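Local structure of tricorn protease (Thermoplasma acidophilum, 1K32) at residues W188-K198 against E1008-S1016; Y844-Y855 against I1022-L1033. The protein acts as a serine protease of protein degradation, its beta-propellers probably gating access of peptide substrates to the proteolytic domain. All blocks are in the same frame, centred on the assembly; numbering follows the deposited sequence.

Contact 1 of 2, residues W188-K198 against E1008-S1016; sequences WIEVNSGAFKK and EYAPHDYLS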
loop_
_atom_site.group_PDB
_atom_site.type_symbol
_atom_site.label_atom_id
_atom_site.label_comp_id
_atom_site.label_asym_id
_atom_site.label_seq_id
_atom_site.Cartn_x
_atom_site.Cartn_y
_atom_site.Cartn_z
ATOM N N TRP A 188 -33.254 -60.150 37.022
ATOM C CA TRP A 188 -34.287 -60.933 36.358
ATOM C C TRP A 188 -33.711 -62.312 36.091
ATOM O O TRP A 188 -32.497 -62.458 35.972
ATOM C CB TRP A 188 -34.684 -60.309 35.021
ATOM C CG TRP A 188 -35.447 -59.023 35.093
ATOM C CD1 TRP A 188 -34.999 -57.823 35.566
ATOM C CD2 TRP A 188 -36.778 -58.791 34.608
ATOM N NE1 TRP A 188 -35.964 -56.858 35.401
ATOM C CE2 TRP A 188 -37.065 -57.421 34.815
ATOM C CE3 TRP A 188 -37.755 -59.608 34.015
ATOM C CZ2 TRP A 188 -38.292 -56.845 34.451
ATOM C CZ3 TRP A 188 -38.976 -59.036 33.653
ATOM C CH2 TRP A 188 -39.232 -57.660 33.875
ATOM N N ILE A 189 -34.576 -63.318 35.987
ATOM C CA ILE A 189 -34.126 -64.675 35.707
ATOM C C ILE A 189 -35.049 -65.356 34.701
ATOM O O ILE A 189 -36.265 -65.153 34.706
ATOM C CB ILE A 189 -34.048 -65.521 36.998
ATOM C CG1 ILE A 189 -33.326 -66.832 36.714
ATOM C CG2 ILE A 189 -35.438 -65.819 37.525
ATOM C CD1 ILE A 189 -32.880 -67.556 37.964
ATOM N N GLU A 190 -34.457 -66.159 33.827
ATOM C CA GLU A 190 -35.218 -66.864 32.811
ATOM C C GLU A 190 -35.939 -68.017 33.499
ATOM O O GLU A 190 -35.354 -68.707 34.322
ATOM C CB GLU A 190 -34.264 -67.384 31.735
ATOM C CG GLU A 190 -34.921 -67.795 30.434
ATOM C CD GLU A 190 -33.905 -68.277 29.410
ATOM O OE1 GLU A 190 -34.263 -68.429 28.226
ATOM O OE2 GLU A 190 -32.739 -68.507 29.789
ATOM N N VAL A 191 -37.214 -68.210 33.189
ATOM C CA VAL A 191 -37.974 -69.293 33.807
ATOM C C VAL A 191 -38.371 -70.324 32.756
ATOM O O VAL A 191 -38.416 -71.525 33.019
ATOM C CB VAL A 191 -39.246 -68.761 34.515
ATOM C CG1 VAL A 191 -38.859 -67.926 35.715
ATOM C CG2 VAL A 191 -40.073 -67.932 33.553
ATOM N N ASN A 192 -38.654 -69.837 31.561
ATOM C CA ASN A 192 -39.042 -70.678 30.446
ATOM C C ASN A 192 -38.186 -70.149 29.311
ATOM O O ASN A 192 -38.144 -68.943 29.109
ATOM C CB ASN A 192 -40.530 -70.478 30.148
ATOM C CG ASN A 192 -40.910 -70.917 28.756
ATOM O OD1 ASN A 192 -40.624 -72.045 28.351
ATOM N ND2 ASN A 192 -41.565 -70.029 28.011
ATOM N N SER A 193 -37.499 -71.033 28.586
ATOM C CA SER A 193 -36.631 -70.600 27.494
ATOM C C SER A 193 -37.195 -69.372 26.786
ATOM O O SER A 193 -38.165 -69.462 26.039
ATOM C CB SER A 193 -36.412 -71.733 26.482
ATOM O OG SER A 193 -37.556 -71.950 25.687
ATOM N N GLY A 194 -36.594 -68.215 27.045
ATOM C CA GLY A 194 -37.061 -66.993 26.419
ATOM C C GLY A 194 -37.968 -66.130 27.284
ATOM O O GLY A 194 -38.173 -64.966 26.975
ATOM N N ALA A 195 -38.501 -66.693 28.361
ATOM C CA ALA A 195 -39.395 -65.969 29.268
ATOM C C ALA A 195 -38.664 -65.565 30.550
ATOM O O ALA A 195 -37.956 -66.370 31.156
ATOM C CB ALA A 195 -40.602 -66.837 29.609
ATOM N N PHE A 196 -38.842 -64.318 30.972
ATOM C CA PHE A 196 -38.169 -63.843 32.172
ATOM C C PHE A 196 -39.078 -63.274 33.246
ATOM O O PHE A 196 -40.150 -62.752 32.967
ATOM C CB PHE A 196 -37.124 -62.787 31.810
ATOM C CG PHE A 196 -35.999 -63.313 30.980
ATOM C CD1 PHE A 196 -36.199 -63.651 29.647
ATOM C CD2 PHE A 196 -34.730 -63.471 31.531
ATOM C CE1 PHE A 196 -35.148 -64.136 28.870
ATOM C CE2 PHE A 196 -33.675 -63.954 30.765
ATOM C CZ PHE A 196 -33.890 -64.286 29.429
ATOM N N LYS A 197 -38.602 -63.367 34.479
ATOM C CA LYS A 197 -39.316 -62.872 35.637
ATOM C C LYS A 197 -38.357 -62.031 36.479
ATOM O O LYS A 197 -37.180 -62.358 36.607
ATOM C CB LYS A 197 -39.831 -64.057 36.460
ATOM C CG LYS A 197 -40.325 -63.697 37.844
ATOM C CD LYS A 197 -40.700 -64.952 38.630
ATOM C CE LYS A 197 -41.255 -64.593 40.003
ATOM N NZ LYS A 197 -41.585 -65.809 40.808
ATOM N N LYS A 198 -38.859 -60.939 37.043
ATOM C CA LYS A 198 -38.042 -60.079 37.896
ATOM C C LYS A 198 -38.041 -60.719 39.293
ATOM O O LYS A 198 -39.100 -60.867 39.904
ATOM C CB LYS A 198 -38.661 -58.685 37.946
ATOM C CG LYS A 198 -37.831 -57.627 38.653
ATOM C CD LYS A 198 -38.551 -56.284 38.611
ATOM C CE LYS A 198 -39.918 -56.400 39.298
ATOM N NZ LYS A 198 -40.668 -55.129 39.232
ATOM N N GLU A 1008 -43.593 -52.433 32.128
ATOM C CA GLU A 1008 -42.220 -52.904 32.155
ATOM C C GLU A 1008 -41.793 -53.212 30.723
ATOM O O GLU A 1008 -42.622 -53.430 29.838
ATOM C CB GLU A 1008 -42.100 -54.203 32.961
ATOM C CG GLU A 1008 -42.389 -54.097 34.443
ATOM C CD GLU A 1008 -41.377 -53.236 35.171
ATOM O OE1 GLU A 1008 -40.158 -53.470 34.999
ATOM O OE2 GLU A 1008 -41.804 -52.324 35.918
ATOM N N TYR A 1009 -40.488 -53.230 30.507
ATOM C CA TYR A 1009 -39.925 -53.567 29.213
ATOM C C TYR A 1009 -39.023 -54.749 29.577
ATOM O O TYR A 1009 -37.833 -54.585 29.813
ATOM C CB TYR A 1009 -39.100 -52.400 28.671
ATOM C CG TYR A 1009 -38.878 -52.423 27.169
ATOM C CD1 TYR A 1009 -38.642 -53.617 26.489
ATOM C CD2 TYR A 1009 -38.855 -51.233 26.439
ATOM C CE1 TYR A 1009 -38.384 -53.624 25.114
ATOM C CE2 TYR A 1009 -38.601 -51.226 25.077
ATOM C CZ TYR A 1009 -38.365 -52.419 24.423
ATOM O OH TYR A 1009 -38.085 -52.381 23.082
ATOM N N ALA A 1010 -39.615 -55.939 29.640
ATOM C CA ALA A 1010 -38.897 -57.156 30.012
ATOM C C ALA A 1010 -37.898 -57.663 28.971
ATOM O O ALA A 1010 -37.978 -57.312 27.798
ATOM C CB ALA A 1010 -39.894 -58.240 30.333
ATOM N N PRO A 1011 -36.944 -58.515 29.398
ATOM C CA PRO A 1011 -35.944 -59.057 28.476
ATOM C C PRO A 1011 -36.605 -59.780 27.308
ATOM O O PRO A 1011 -36.171 -59.645 26.169
ATOM C CB PRO A 1011 -35.130 -60.001 29.361
ATOM C CG PRO A 1011 -35.199 -59.334 30.702
ATOM C CD PRO A 1011 -36.669 -58.959 30.776
ATOM N N HIS A 1012 -37.666 -60.533 27.589
ATOM C CA HIS A 1012 -38.356 -61.260 26.535
ATOM C C HIS A 1012 -39.049 -60.322 25.558
ATOM O O HIS A 1012 -39.359 -60.710 24.432
ATOM C CB HIS A 1012 -39.342 -62.291 27.123
ATOM C CG HIS A 1012 -40.192 -61.769 28.241
ATOM N ND1 HIS A 1012 -41.302 -60.979 28.029
ATOM C CD2 HIS A 1012 -40.106 -61.944 29.582
ATOM C CE1 HIS A 1012 -41.863 -60.692 29.191
ATOM N NE2 HIS A 1012 -41.157 -61.266 30.149
ATOM N N ASP A 1013 -39.282 -59.080 25.980
ATOM C CA ASP A 1013 -39.900 -58.093 25.095
ATOM C C ASP A 1013 -38.840 -57.718 24.065
ATOM O O ASP A 1013 -39.126 -57.620 22.876
ATOM C CB ASP A 1013 -40.344 -56.856 25.883
ATOM C CG ASP A 1013 -41.599 -57.106 26.697
ATOM O OD1 ASP A 1013 -41.647 -56.716 27.883
ATOM O OD2 ASP A 1013 -42.551 -57.692 26.145
ATOM N N TYR A 1014 -37.611 -57.513 24.528
ATOM C CA TYR A 1014 -36.517 -57.182 23.619
ATOM C C TYR A 1014 -36.245 -58.362 22.696
ATOM O O TYR A 1014 -35.962 -58.172 21.524
ATOM C CB TYR A 1014 -35.237 -56.849 24.385
ATOM C CG TYR A 1014 -35.284 -55.526 25.105
ATOM C CD1 TYR A 1014 -35.581 -55.459 26.466
ATOM C CD2 TYR A 1014 -35.020 -54.338 24.428
ATOM C CE1 TYR A 1014 -35.608 -54.235 27.129
ATOM C CE2 TYR A 1014 -35.047 -53.109 25.083
ATOM C CZ TYR A 1014 -35.338 -53.068 26.425
ATOM O OH TYR A 1014 -35.335 -51.867 27.074
ATOM N N LEU A 1015 -36.331 -59.576 23.233
ATOM C CA LEU A 1015 -36.107 -60.777 22.437
ATOM C C LEU A 1015 -37.110 -60.877 21.296
ATOM O O LEU A 1015 -36.744 -61.245 20.189
ATOM C CB LEU A 1015 -36.214 -62.039 23.301
ATOM C CG LEU A 1015 -34.952 -62.554 23.989
ATOM C CD1 LEU A 1015 -35.277 -63.858 24.720
ATOM C CD2 LEU A 1015 -33.852 -62.785 22.955
ATOM N N SER A 1016 -38.368 -60.540 21.566
ATOM C CA SER A 1016 -39.408 -60.613 20.543
ATOM C C SER A 1016 -39.438 -59.392 19.622
ATOM O O SER A 1016 -40.238 -59.331 18.690
ATOM C CB SER A 1016 -40.785 -60.798 21.191
ATOM O OG SER A 1016 -41.218 -59.615 21.842
#
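A four-stranded beta-propeller blade ends here in the hairpin of strands 186-192 and 195-200, where Trp188 and Phe196 receive Pro1011, the first residue of the short helix 1011-1015 near the C-terminus. One proline ring serves both aromatic rings through CH-pi contacts. Pro1011 CD lies over a face of the indole, 3.8 Å from the centroid of the six-membered ring of Trp188, and Pro1011 CB sits 3.9 Å from the centroid of the Phe196 ring, only 17° off its normal. The other faces are backed from within the hairpin, by Lys198 CB over Trp188 and by Glu190 CB over Phe196, each the residue directly opposite in a non-hydrogen-bonded pair of the hairpin. Ala1010, the helix N-cap, adds its CB at 3.5 Å from Trp188 CZ3, while Leu1015 CD1 reaches the edge of the Phe196 ring. Within the blade, Arg168 of strand 163-168 makes a cation-pi contact with Trp188. The hairpin's type II turn brings Gly194 round so that its N donates to Glu190 OE1 at 2.6 Å, using the lone pair directed away from OE2, whose own partner is Arg164. With CG of His1012 wedged between its backbone N and carbonyl carbon (chi1 46°), the imidazole runs alongside strand 195-200, and His1012 NE2 makes a weak, bent hydrogen bond of 3.3 Å to Phe196 O.

Contact 2 of 2, residues Y844-Y855 against I1022-L1033; sequences YVHERSKGTIGY and IDYAIDALIEEL
Helix 844-848 and helix 1022-1032 run at 42° to each other with axes 10.6 Å apart, and a Schellman motif at Lys850 ends the first helix before the chain enters strand 853-855, which also faces the second. Ile1026 occupies the seam: Ile1026 CD1 meets Val845 CG2 at 3.8 Å and also touches the ring of Tyr844 and CD of Arg848. Nearer solvent, the two helices share a charged network. Tyr844 OH donates to Asp1023 OD2 at 2.5 Å, using the syn lone pair, with the oxygen close to the plane of the ring. The same OD2 lies over a face of the Arg848 guanidinium, 3.5 Å from Arg848 NE, an ion pair of charges alone. The N-H groups of NH1 and, weakly, NE serve Asp1027 instead: Arg848 NH1 reaches Asp1027 OD1 at 3.1 Å, fairly straight (161°) and within the guanidinium plane. Arg848 can span this distance because its chain is extended from CG to NE, with chi1 at -173°. A phenylalanine in place of Tyr844 would probably leave Asp1023 OD2 without its hydroxyl donor, and the carboxylate freer to turn above the guanidinium. Towards the strand, Ile853 CD1 settles against Leu1029 CB at 3.6 Å and Ile1030 CG1 at 3.8 Å, and Ile1022 CD1 touches Tyr855 CE1, whose hydroxyl bonds Asp885. The parallel sheet of the S41 peptidase region has strand 853-857 at its edge. Both helices pack on that sheet: Val845 and Ile1026 touch Ile883 of strand 881-885, and Leu1029 continues onto Ile930 of strand 928-933.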
loop_
_atom_site.group_PDB
_atom_site.type_symbol
_atom_site.label_atom_id
_atom_site.label_comp_id
_atom_site.label_asym_id
_atom_site.label_seq_id
_atom_site.Cartn_x
_atom_site.Cartn_y
_atom_site.Cartn_z
ATOM N N TYR A 844 -43.296 -45.717 12.790
ATOM C CA TYR A 844 -44.044 -46.784 13.448
ATOM C C TYR A 844 -45.349 -46.255 14.033
ATOM O O TYR A 844 -46.394 -46.880 13.899
ATOM C CB TYR A 844 -43.203 -47.401 14.568
ATOM C CG TYR A 844 -43.858 -48.570 15.264
ATOM C CD1 TYR A 844 -43.988 -49.810 14.619
ATOM C CD2 TYR A 844 -44.352 -48.444 16.566
ATOM C CE1 TYR A 844 -44.595 -50.896 15.257
ATOM C CE2 TYR A 844 -44.958 -49.514 17.216
ATOM C CZ TYR A 844 -45.079 -50.740 16.557
ATOM O OH TYR A 844 -45.688 -51.798 17.190
ATOM N N VAL A 845 -45.296 -45.103 14.691
ATOM C CA VAL A 845 -46.502 -44.541 15.279
ATOM C C VAL A 845 -47.511 -44.111 14.208
ATOM O O VAL A 845 -48.714 -44.315 14.366
ATOM C CB VAL A 845 -46.176 -43.327 16.193
ATOM C CG1 VAL A 845 -47.465 -42.640 16.625
ATOM C CG2 VAL A 845 -45.416 -43.793 17.415
ATOM N N HIS A 846 -47.026 -43.500 13.132
ATOM C CA HIS A 846 -47.913 -43.065 12.055
ATOM C C HIS A 846 -48.639 -44.279 11.493
ATOM O O HIS A 846 -49.869 -44.274 11.355
ATOM C CB HIS A 846 -47.142 -42.402 10.911
ATOM C CG HIS A 846 -46.566 -41.067 11.254
ATOM N ND1 HIS A 846 -46.978 -40.335 12.349
ATOM C CD2 HIS A 846 -45.614 -40.325 10.641
ATOM C CE1 HIS A 846 -46.300 -39.203 12.396
ATOM N NE2 HIS A 846 -45.465 -39.172 11.371
ATOM N N GLU A 847 -47.862 -45.312 11.174
ATOM C CA GLU A 847 -48.397 -46.546 10.613
ATOM C C GLU A 847 -49.380 -47.283 11.518
ATOM O O GLU A 847 -50.492 -47.579 11.099
ATOM C CB GLU A 847 -47.251 -47.483 10.242
ATOM C CG GLU A 847 -46.350 -46.935 9.156
ATOM C CD GLU A 847 -45.007 -47.634 9.107
ATOM O OE1 GLU A 847 -44.274 -47.418 8.114
ATOM O OE2 GLU A 847 -44.676 -48.387 10.060
ATOM N N ARG A 848 -48.980 -47.579 12.751
ATOM C CA ARG A 848 -49.862 -48.304 13.668
ATOM C C ARG A 848 -51.108 -47.507 14.057
ATOM O O ARG A 848 -52.136 -48.096 14.375
ATOM C CB ARG A 848 -49.098 -48.721 14.933
ATOM C CG ARG A 848 -49.877 -49.640 15.906
ATOM C CD ARG A 848 -49.023 -49.940 17.138
ATOM N NE ARG A 848 -49.698 -50.717 18.180
ATOM C CZ ARG A 848 -49.716 -52.049 18.251
ATOM N NH1 ARG A 848 -50.356 -52.651 19.247
ATOM N NH2 ARG A 848 -49.094 -52.786 17.335
ATOM N N SER A 849 -51.027 -46.177 14.030
ATOM C CA SER A 849 -52.178 -45.352 14.398
ATOM C C SER A 849 -52.977 -44.988 13.153
ATOM O O SER A 849 -54.016 -44.330 13.242
ATOM C CB SER A 849 -51.735 -44.062 15.104
ATOM O OG SER A 849 -51.169 -43.159 14.174
ATOM N N LYS A 850 -52.485 -45.413 11.999
ATOM C CA LYS A 850 -53.159 -45.136 10.735
ATOM C C LYS A 850 -53.256 -43.623 10.516
ATOM O O LYS A 850 -54.332 -43.090 10.226
ATOM C CB LYS A 850 -54.570 -45.754 10.736
ATOM N N GLY A 851 -52.124 -42.942 10.676
ATOM C CA GLY A 851 -52.056 -41.506 10.478
ATOM C C GLY A 851 -52.829 -40.605 11.430
ATOM O O GLY A 851 -53.042 -39.435 11.120
ATOM N N THR A 852 -53.243 -41.129 12.580
ATOM C CA THR A 852 -53.994 -40.339 13.551
ATOM C C THR A 852 -53.143 -39.854 14.735
ATOM O O THR A 852 -53.562 -38.966 15.481
ATOM C CB THR A 852 -55.198 -41.142 14.137
ATOM O OG1 THR A 852 -54.712 -42.317 14.798
ATOM C CG2 THR A 852 -56.184 -41.551 13.030
ATOM N N ILE A 853 -51.953 -40.418 14.908
ATOM C CA ILE A 853 -51.114 -40.030 16.042
ATOM C C ILE A 853 -49.697 -39.601 15.665
ATOM O O ILE A 853 -49.052 -40.229 14.830
ATOM C CB ILE A 853 -51.037 -41.179 17.074
ATOM C CG1 ILE A 853 -52.452 -41.570 17.530
ATOM C CG2 ILE A 853 -50.189 -40.751 18.274
ATOM C CD1 ILE A 853 -52.505 -42.860 18.359
ATOM N N GLY A 854 -49.234 -38.517 16.282
ATOM C CA GLY A 854 -47.894 -38.008 16.025
ATOM C C GLY A 854 -46.917 -38.441 17.107
ATOM O O GLY A 854 -47.324 -38.968 18.142
ATOM N N TYR A 855 -45.630 -38.185 16.891
ATOM C CA TYR A 855 -44.605 -38.606 17.835
ATOM C C TYR A 855 -43.456 -37.612 17.971
ATOM O O TYR A 855 -42.999 -37.027 16.992
ATOM C CB TYR A 855 -44.050 -39.969 17.400
ATOM C CG TYR A 855 -42.892 -40.490 18.225
ATOM C CD1 TYR A 855 -43.106 -41.180 19.415
ATOM C CD2 TYR A 855 -41.579 -40.291 17.810
ATOM C CE1 TYR A 855 -42.035 -41.665 20.171
ATOM C CE2 TYR A 855 -40.505 -40.762 18.556
ATOM C CZ TYR A 855 -40.736 -41.453 19.731
ATOM O OH TYR A 855 -39.668 -41.955 20.431
ATOM N N ILE A 1022 -44.178 -48.179 23.780
ATOM C CA ILE A 1022 -44.704 -47.373 22.688
ATOM C C ILE A 1022 -46.027 -47.953 22.175
ATOM O O ILE A 1022 -46.941 -47.203 21.795
ATOM C CB ILE A 1022 -43.679 -47.255 21.539
ATOM C CG1 ILE A 1022 -43.980 -45.990 20.733
ATOM C CG2 ILE A 1022 -43.702 -48.513 20.667
ATOM C CD1 ILE A 1022 -42.811 -45.499 19.883
ATOM N N ASP A 1023 -46.137 -49.282 22.175
ATOM C CA ASP A 1023 -47.371 -49.939 21.745
ATOM C C ASP A 1023 -48.540 -49.561 22.662
ATOM O O ASP A 1023 -49.628 -49.236 22.197
ATOM C CB ASP A 1023 -47.204 -51.458 21.761
ATOM C CG ASP A 1023 -46.518 -51.979 20.524
ATOM O OD1 ASP A 1023 -46.041 -53.131 20.559
ATOM O OD2 ASP A 1023 -46.467 -51.242 19.520
ATOM N N TYR A 1024 -48.318 -49.618 23.972
ATOM C CA TYR A 1024 -49.377 -49.263 24.907
ATOM C C TYR A 1024 -49.800 -47.808 24.716
ATOM O O TYR A 1024 -50.991 -47.504 24.714
ATOM C CB TYR A 1024 -48.931 -49.459 26.358
ATOM C CG TYR A 1024 -50.054 -49.214 27.338
ATOM C CD1 TYR A 1024 -50.970 -50.223 27.644
ATOM C CD2 TYR A 1024 -50.246 -47.953 27.912
ATOM C CE1 TYR A 1024 -52.048 -49.983 28.496
ATOM C CE2 TYR A 1024 -51.321 -47.702 28.758
ATOM C CZ TYR A 1024 -52.217 -48.721 29.046
ATOM O OH TYR A 1024 -53.290 -48.476 29.882
ATOM N N ALA A 1025 -48.823 -46.915 24.571
ATOM C CA ALA A 1025 -49.098 -45.490 24.387
ATOM C C ALA A 1025 -49.937 -45.277 23.135
ATOM O O ALA A 1025 -50.871 -44.479 23.134
ATOM C CB ALA A 1025 -47.782 -44.690 24.290
ATOM N N ILE A 1026 -49.585 -45.983 22.066
ATOM C CA ILE A 1026 -50.333 -45.879 20.823
ATOM C C ILE A 1026 -51.764 -46.396 21.019
ATOM O O ILE A 1026 -52.738 -45.724 20.670
ATOM C CB ILE A 1026 -49.655 -46.688 19.694
ATOM C CG1 ILE A 1026 -48.342 -46.007 19.282
ATOM C CG2 ILE A 1026 -50.602 -46.788 18.492
ATOM C CD1 ILE A 1026 -47.487 -46.836 18.366
ATOM N N ASP A 1027 -51.887 -47.585 21.593
ATOM C CA ASP A 1027 -53.201 -48.173 21.816
ATOM C C ASP A 1027 -54.055 -47.341 22.763
ATOM O O ASP A 1027 -55.266 -47.205 22.560
ATOM C CB ASP A 1027 -53.041 -49.591 22.352
ATOM C CG ASP A 1027 -52.398 -50.521 21.342
ATOM O OD1 ASP A 1027 -51.862 -51.578 21.747
ATOM O OD2 ASP A 1027 -52.435 -50.197 20.136
ATOM N N ALA A 1028 -53.426 -46.771 23.788
ATOM C CA ALA A 1028 -54.145 -45.962 24.761
ATOM C C ALA A 1028 -54.745 -44.731 24.095
ATOM O O ALA A 1028 -55.893 -44.370 24.356
ATOM C CB ALA A 1028 -53.211 -45.546 25.908
ATOM N N LEU A 1029 -53.969 -44.086 23.231
ATOM C CA LEU A 1029 -54.459 -42.905 22.535
ATOM C C LEU A 1029 -55.540 -43.266 21.524
ATOM O O LEU A 1029 -56.527 -42.540 21.387
ATOM C CB LEU A 1029 -53.316 -42.167 21.833
ATOM C CG LEU A 1029 -52.565 -41.146 22.697
ATOM C CD1 LEU A 1029 -51.502 -40.462 21.858
ATOM C CD2 LEU A 1029 -53.537 -40.111 23.251
ATOM N N ILE A 1030 -55.356 -44.375 20.812
ATOM C CA ILE A 1030 -56.354 -44.807 19.837
ATOM C C ILE A 1030 -57.700 -44.965 20.551
ATOM O O ILE A 1030 -58.749 -44.584 20.020
ATOM C CB ILE A 1030 -55.956 -46.147 19.178
ATOM C CG1 ILE A 1030 -54.721 -45.940 18.302
ATOM C CG2 ILE A 1030 -57.102 -46.683 18.327
ATOM C CD1 ILE A 1030 -54.221 -47.213 17.641
ATOM N N GLU A 1031 -57.656 -45.513 21.767
ATOM C CA GLU A 1031 -58.864 -45.705 22.569
ATOM C C GLU A 1031 -59.459 -44.356 22.962
ATOM O O GLU A 1031 -60.632 -44.092 22.715
ATOM C CB GLU A 1031 -58.542 -46.521 23.828
ATOM N N GLU A 1032 -58.648 -43.503 23.580
ATOM C CA GLU A 1032 -59.109 -42.184 23.996
ATOM C C GLU A 1032 -59.670 -41.407 22.810
ATOM O O GLU A 1032 -60.630 -40.654 22.953
ATOM C CB GLU A 1032 -57.963 -41.391 24.622
ATOM C CG GLU A 1032 -57.484 -41.950 25.943
ATOM C CD GLU A 1032 -56.422 -41.079 26.584
ATOM O OE1 GLU A 1032 -56.661 -39.857 26.707
ATOM O OE2 GLU A 1032 -55.357 -41.617 26.969
ATOM N N LEU A 1033 -59.065 -41.604 21.643
ATOM C CA LEU A 1033 -59.485 -40.930 20.424
ATOM C C LEU A 1033 -60.764 -41.487 19.810
ATOM O O LEU A 1033 -61.206 -41.018 18.762
ATOM C CB LEU A 1033 -58.358 -40.976 19.390
ATOM C CG LEU A 1033 -57.329 -39.839 19.439
ATOM C CD1 LEU A 1033 -56.884 -39.586 20.869
ATOM C CD2 LEU A 1033 -56.146 -40.195 18.556
#

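Along the chain the segments alternate: 188-198, 844-855, 1008-1016, 1022-1033. The two contacts therefore cross along the chain, with centres 25 Å apart and nearest atoms about 6 Å from each other, without touching. Their shared element is the C-terminal chain, in which helix 1011-1015 is followed directly by helix 1020-1032; Tyr1009 and Asp1013 touch Pro1020 at the start of the latter. The first helix reaches out to a propeller blade and the second packs beside the parallel sheet of the peptidase region, whose last strand, 1005-1006, precedes both. One short run of chain thus ties a propeller blade to the peptidase sheet.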